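Local coordinates for protection of telomeres protein 1 (Schizosaccharomyces pombe, PDB 7CUI) that binds single-stranded telomeric DNA, protects the 3' overhang of chromosome ends and regulates telomerase and telomere length, at residues R130-I134 with W135-E139; I142-H145 with I146-E150. All blocks are in the same frame, centred on the assembly; numbering follows the deposited sequence.

Contact 1: residues R130-I134 with W135-E139; sequences RLFLI and WGNLE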
loop_
_atom_site.group_PDB
_atom_site.type_symbol
_atom_site.label_atom_id
_atom_site.label_comp_id
_atom_site.label_asym_id
_atom_site.label_seq_id
_atom_site.Cartn_x
_atom_site.Cartn_y
_atom_site.Cartn_z
ATOM N N ARG A 130 0.574 13.933 5.317
ATOM C CA ARG A 130 1.647 13.300 4.571
ATOM C C ARG A 130 1.069 12.463 3.431
ATOM O O ARG A 130 1.542 12.547 2.300
ATOM C CB ARG A 130 2.527 12.459 5.497
ATOM C CG ARG A 130 3.912 12.191 4.930
ATOM C CD ARG A 130 4.984 12.925 5.703
ATOM N NE ARG A 130 6.308 12.743 5.122
ATOM C CZ ARG A 130 6.951 13.671 4.428
ATOM N NH1 ARG A 130 6.391 14.852 4.226
ATOM N NH2 ARG A 130 8.154 13.417 3.946
ATOM N N LEU A 131 0.032 11.674 3.736
ATOM C CA LEU A 131 -0.589 10.792 2.761
ATOM C C LEU A 131 -1.371 11.606 1.728
ATOM O O LEU A 131 -1.671 11.113 0.644
ATOM C CB LEU A 131 -1.473 9.777 3.497
ATOM C CG LEU A 131 -0.723 8.732 4.333
ATOM C CD1 LEU A 131 -1.691 7.746 4.968
ATOM C CD2 LEU A 131 0.294 7.976 3.490
ATOM N N PHE A 132 -1.673 12.867 2.054
ATOM C CA PHE A 132 -2.311 13.762 1.106
ATOM C C PHE A 132 -1.460 13.868 -0.160
ATOM O O PHE A 132 -1.998 14.009 -1.257
ATOM C CB PHE A 132 -2.584 15.127 1.744
ATOM C CG PHE A 132 -3.527 16.001 0.954
ATOM C CD1 PHE A 132 -4.901 15.921 1.158
ATOM C CD2 PHE A 132 -3.049 16.905 0.010
ATOM C CE1 PHE A 132 -5.772 16.724 0.433
ATOM C CE2 PHE A 132 -3.922 17.709 -0.712
ATOM C CZ PHE A 132 -5.280 17.607 -0.513
ATOM N N LEU A 133 -0.136 13.747 0.004
ATOM C CA LEU A 133 0.810 13.938 -1.083
ATOM C C LEU A 133 0.793 12.761 -2.065
ATOM O O LEU A 133 1.329 12.889 -3.166
ATOM C CB LEU A 133 2.209 14.192 -0.510
ATOM C CG LEU A 133 2.339 15.379 0.451
ATOM C CD1 LEU A 133 3.734 15.450 1.071
ATOM C CD2 LEU A 133 1.981 16.697 -0.230
ATOM N N ILE A 134 0.166 11.635 -1.687
ATOM C CA ILE A 134 0.105 10.479 -2.580
ATOM C C ILE A 134 -1.314 10.212 -3.083
ATOM O O ILE A 134 -1.466 9.587 -4.132
ATOM C CB ILE A 134 0.737 9.200 -1.983
ATOM C CG1 ILE A 134 0.003 8.714 -0.730
ATOM C CG2 ILE A 134 2.224 9.379 -1.737
ATOM C CD1 ILE A 134 0.304 7.278 -0.359
ATOM N N TRP A 135 -2.349 10.648 -2.349
ATOM C CA TRP A 135 -3.709 10.340 -2.775
ATOM C C TRP A 135 -4.632 11.565 -2.802
ATOM O O TRP A 135 -5.847 11.412 -2.941
ATOM C CB TRP A 135 -4.303 9.181 -1.956
ATOM C CG TRP A 135 -4.516 9.452 -0.494
ATOM C CD1 TRP A 135 -4.819 10.644 0.104
ATOM C CD2 TRP A 135 -4.476 8.476 0.566
ATOM N NE1 TRP A 135 -4.960 10.474 1.456
ATOM C CE2 TRP A 135 -4.747 9.157 1.773
ATOM C CE3 TRP A 135 -4.235 7.098 0.613
ATOM C CZ2 TRP A 135 -4.779 8.504 3.009
ATOM C CZ3 TRP A 135 -4.255 6.454 1.832
ATOM C CH2 TRP A 135 -4.536 7.148 3.013
ATOM N N GLY A 136 -4.071 12.774 -2.662
ATOM C CA GLY A 136 -4.858 13.996 -2.751
ATOM C C GLY A 136 -6.106 13.958 -1.871
ATOM O O GLY A 136 -6.023 13.655 -0.671
ATOM N N ASN A 137 -7.263 14.238 -2.492
ATOM C CA ASN A 137 -8.518 14.373 -1.762
ATOM C C ASN A 137 -9.263 13.043 -1.633
ATOM O O ASN A 137 -10.440 13.042 -1.278
ATOM C CB ASN A 137 -9.445 15.430 -2.366
ATOM C CG ASN A 137 -8.817 16.805 -2.411
ATOM O OD1 ASN A 137 -8.252 17.196 -3.431
ATOM N ND2 ASN A 137 -8.885 17.531 -1.312
ATOM N N LEU A 138 -8.572 11.919 -1.875
ATOM C CA LEU A 138 -9.192 10.600 -1.846
ATOM C C LEU A 138 -9.793 10.293 -0.468
ATOM O O LEU A 138 -10.938 9.846 -0.382
ATOM C CB LEU A 138 -8.138 9.557 -2.231
ATOM C CG LEU A 138 -8.600 8.340 -3.040
ATOM C CD1 LEU A 138 -8.078 7.063 -2.396
ATOM C CD2 LEU A 138 -10.108 8.283 -3.241
ATOM N N GLU A 139 -9.018 10.523 0.602
ATOM C CA GLU A 139 -9.431 10.152 1.947
ATOM C C GLU A 139 -10.664 10.962 2.343
ATOM O O GLU A 139 -11.614 10.417 2.911
ATOM C CB GLU A 139 -8.273 10.341 2.930
ATOM C CG GLU A 139 -8.571 9.876 4.347
ATOM C CD GLU A 139 -9.244 10.867 5.286
ATOM O OE1 GLU A 139 -9.206 12.091 5.002
ATOM O OE2 GLU A 139 -9.811 10.410 6.313
#
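Leu-131 lies against one face of the Trp-135 indole. Its CB sits 4.0 Å from the centroid of the six-membered ring of Trp-135, a CH-pi contact, and its methyl CD1 reaches CH2 of the same ring at 3.5 Å. With CG between the backbone N and the carbonyl carbon (chi1 65°), Trp-135 folds its indole back beside its own helix, where Leu-131 O also lies over the ring. Replacing the tryptophan with an alanine would probably leave Leu-131 without this flat partner and open a gap beside Phe-60, which stacks on the indole, and beside Leu-65 and Phe-68.

The backbone bonds mark the C-terminal end of helix 121-135. Trp-135 N donates to Leu-131 O at 3.1 Å, an acceptor shared with Ile-134 N, and Gly-136 N to Phe-132 O at 2.8 Å. Gly-136 then leaves the helix with positive phi, and a type II' turn from Trp-135 to Leu-138 leads into helix 138-148.

Gly-136 CA stands 4.1 Å above the centroid of the Phe-132 ring, almost on the normal. At the ring edge lies Asn-137 ND2, 3.7 Å from Phe-132 CE1, in an amide turned perpendicular to the ring and hydrogen-bonded to Glu-140.

Contact 2: residues I142-H145 with I146-E150; sequences IQHH and ISKGE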
loop_
_atom_site.group_PDB
_atom_site.type_symbol
_atom_site.label_atom_id
_atom_site.label_comp_id
_atom_site.label_asym_id
_atom_site.label_seq_id
_atom_site.Cartn_x
_atom_site.Cartn_y
_atom_site.Cartn_z
ATOM N N ILE A 142 -13.607 9.627 0.494
ATOM C CA ILE A 142 -13.979 8.319 1.004
ATOM C C ILE A 142 -14.766 8.497 2.302
ATOM O O ILE A 142 -15.810 7.870 2.477
ATOM C CB ILE A 142 -12.752 7.395 1.150
ATOM C CG1 ILE A 142 -12.356 6.790 -0.201
ATOM C CG2 ILE A 142 -13.002 6.319 2.200
ATOM C CD1 ILE A 142 -11.109 5.945 -0.170
ATOM N N GLN A 143 -14.285 9.383 3.187
ATOM C CA GLN A 143 -14.984 9.650 4.435
ATOM C C GLN A 143 -16.309 10.365 4.170
ATOM O O GLN A 143 -17.289 10.157 4.887
ATOM C CB GLN A 143 -14.115 10.474 5.384
ATOM C CG GLN A 143 -12.912 9.712 5.920
ATOM C CD GLN A 143 -13.263 8.356 6.485
ATOM O OE1 GLN A 143 -12.519 7.393 6.325
ATOM N NE2 GLN A 143 -14.394 8.265 7.169
ATOM N N HIS A 144 -16.325 11.215 3.138
ATOM C CA HIS A 144 -17.531 11.922 2.751
ATOM C C HIS A 144 -18.624 10.915 2.405
ATOM O O HIS A 144 -19.772 11.081 2.811
ATOM C CB HIS A 144 -17.251 12.890 1.594
ATOM C CG HIS A 144 -18.500 13.410 0.965
ATOM N ND1 HIS A 144 -19.199 14.489 1.483
ATOM C CD2 HIS A 144 -19.211 12.975 -0.099
ATOM C CE1 HIS A 144 -20.275 14.705 0.753
ATOM N NE2 HIS A 144 -20.307 13.788 -0.224
ATOM N N HIS A 145 -18.259 9.868 1.656
ATOM C CA HIS A 145 -19.244 8.902 1.189
ATOM C C HIS A 145 -19.731 8.016 2.335
ATOM O O HIS A 145 -20.921 7.704 2.421
ATOM C CB HIS A 145 -18.716 8.102 -0.007
ATOM C CG HIS A 145 -18.658 8.899 -1.267
ATOM N ND1 HIS A 145 -19.790 9.423 -1.867
ATOM C CD2 HIS A 145 -17.615 9.265 -2.046
ATOM C CE1 HIS A 145 -19.446 10.075 -2.961
ATOM N NE2 HIS A 145 -18.115 9.991 -3.093
ATOM N N ILE A 146 -18.803 7.626 3.215
ATOM C CA ILE A 146 -19.153 6.792 4.352
ATOM C C ILE A 146 -20.215 7.499 5.202
ATOM O O ILE A 146 -21.198 6.879 5.593
ATOM C CB ILE A 146 -17.896 6.368 5.141
ATOM C CG1 ILE A 146 -17.035 5.411 4.310
ATOM C CG2 ILE A 146 -18.270 5.775 6.497
ATOM C CD1 ILE A 146 -15.613 5.247 4.795
ATOM N N SER A 147 -20.045 8.805 5.435
ATOM C CA SER A 147 -20.967 9.571 6.261
ATOM C C SER A 147 -22.323 9.754 5.577
ATOM O O SER A 147 -23.333 9.948 6.258
ATOM C CB SER A 147 -20.377 10.901 6.659
ATOM O OG SER A 147 -19.372 10.742 7.655
ATOM N N LYS A 148 -22.324 9.697 4.235
ATOM C CA LYS A 148 -23.522 9.881 3.431
ATOM C C LYS A 148 -24.234 8.544 3.208
ATOM O O LYS A 148 -25.361 8.516 2.717
ATOM C CB LYS A 148 -23.163 10.575 2.113
ATOM C CG LYS A 148 -24.331 11.216 1.375
ATOM C CD LYS A 148 -23.907 12.148 0.275
ATOM C CE LYS A 148 -25.075 12.640 -0.551
ATOM N NZ LYS A 148 -24.697 13.792 -1.404
ATOM N N GLY A 149 -23.577 7.439 3.583
ATOM C CA GLY A 149 -24.154 6.111 3.480
ATOM C C GLY A 149 -23.963 5.511 2.092
ATOM O O GLY A 149 -24.765 4.689 1.660
ATOM N N GLU A 150 -22.886 5.927 1.416
ATOM C CA GLU A 150 -22.597 5.530 0.047
ATOM C C GLU A 150 -21.287 4.752 0.022
ATOM O O GLU A 150 -20.537 4.768 0.994
ATOM C CB GLU A 150 -22.479 6.768 -0.838
ATOM C CG GLU A 150 -23.744 7.600 -0.876
ATOM C CD GLU A 150 -23.604 8.919 -1.614
ATOM O OE1 GLU A 150 -24.642 9.530 -1.925
ATOM O OE2 GLU A 150 -22.457 9.336 -1.877
HETATM O O HOH W 1 -21.898 12.176 -2.530
#
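A Schellman motif ends helix 138-148, with Gly-149 as the residue of positive phi. Its two bonds back into the last turn run from Glu-150 N to His-145 O (2.8 Å) and from Gly-149 N to Ile-146 O (3.2 Å). Glu-150 N approaches from above the carbonyl plane of His-145, and Lys-148 N adds a weak bond to the same oxygen.

The reversal brings Glu-150 back over the last turn, where its OE2 accepts a hydrogen bond from His-145 ND1 at 2.7 Å. The carboxylate lies at the edge of the imidazole, OE2 close to the ring plane and the two planes only 29° apart. On the other side of the ring His-145 NE2 bonds Asp-158 OD2, so a carboxylate grips each nitrogen; this fixes the rotation of the imidazole and would tend to favour its protonated form. A water donates to Glu-150 OE2 (3.0 Å), giving that oxygen a second donor, and is also bonded in the ring plane of His-144 by NE2 (3.2 Å). Lys-148 NZ reaches this water only weakly, its extended chain running alongside His-144.

Further back, Ile-146 CD1 meets Ile-142 CG2 at 3.8 Å, the two side chains lying across each other. Both isoleucines rest on Lys-63 of strand 49-73 and on Pro-152, while Ile-142 and His-145 pack against Ala-155 of helix 155-158.

The two contacts come in series along the chain, their centres about 17 Å apart, and do not touch each other apart from adjoining in sequence. Contact 1 is the joint between helices 121-135 and 138-148; contact 2 is the far end of the second helix, so helix 138-148 spans the distance between them. Contact 1 lies nearer the middle of the chain, packed on strands 49-73, 77-87 and 190-198 of the curled sheet; contact 2 lies farther out, still touching strand 49-73 and also helix 155-158. This helical insertion between strands 93-99 and 163-171 belongs to the C-terminal part of Pot1, whose sheet is consistent with an OB-like barrel.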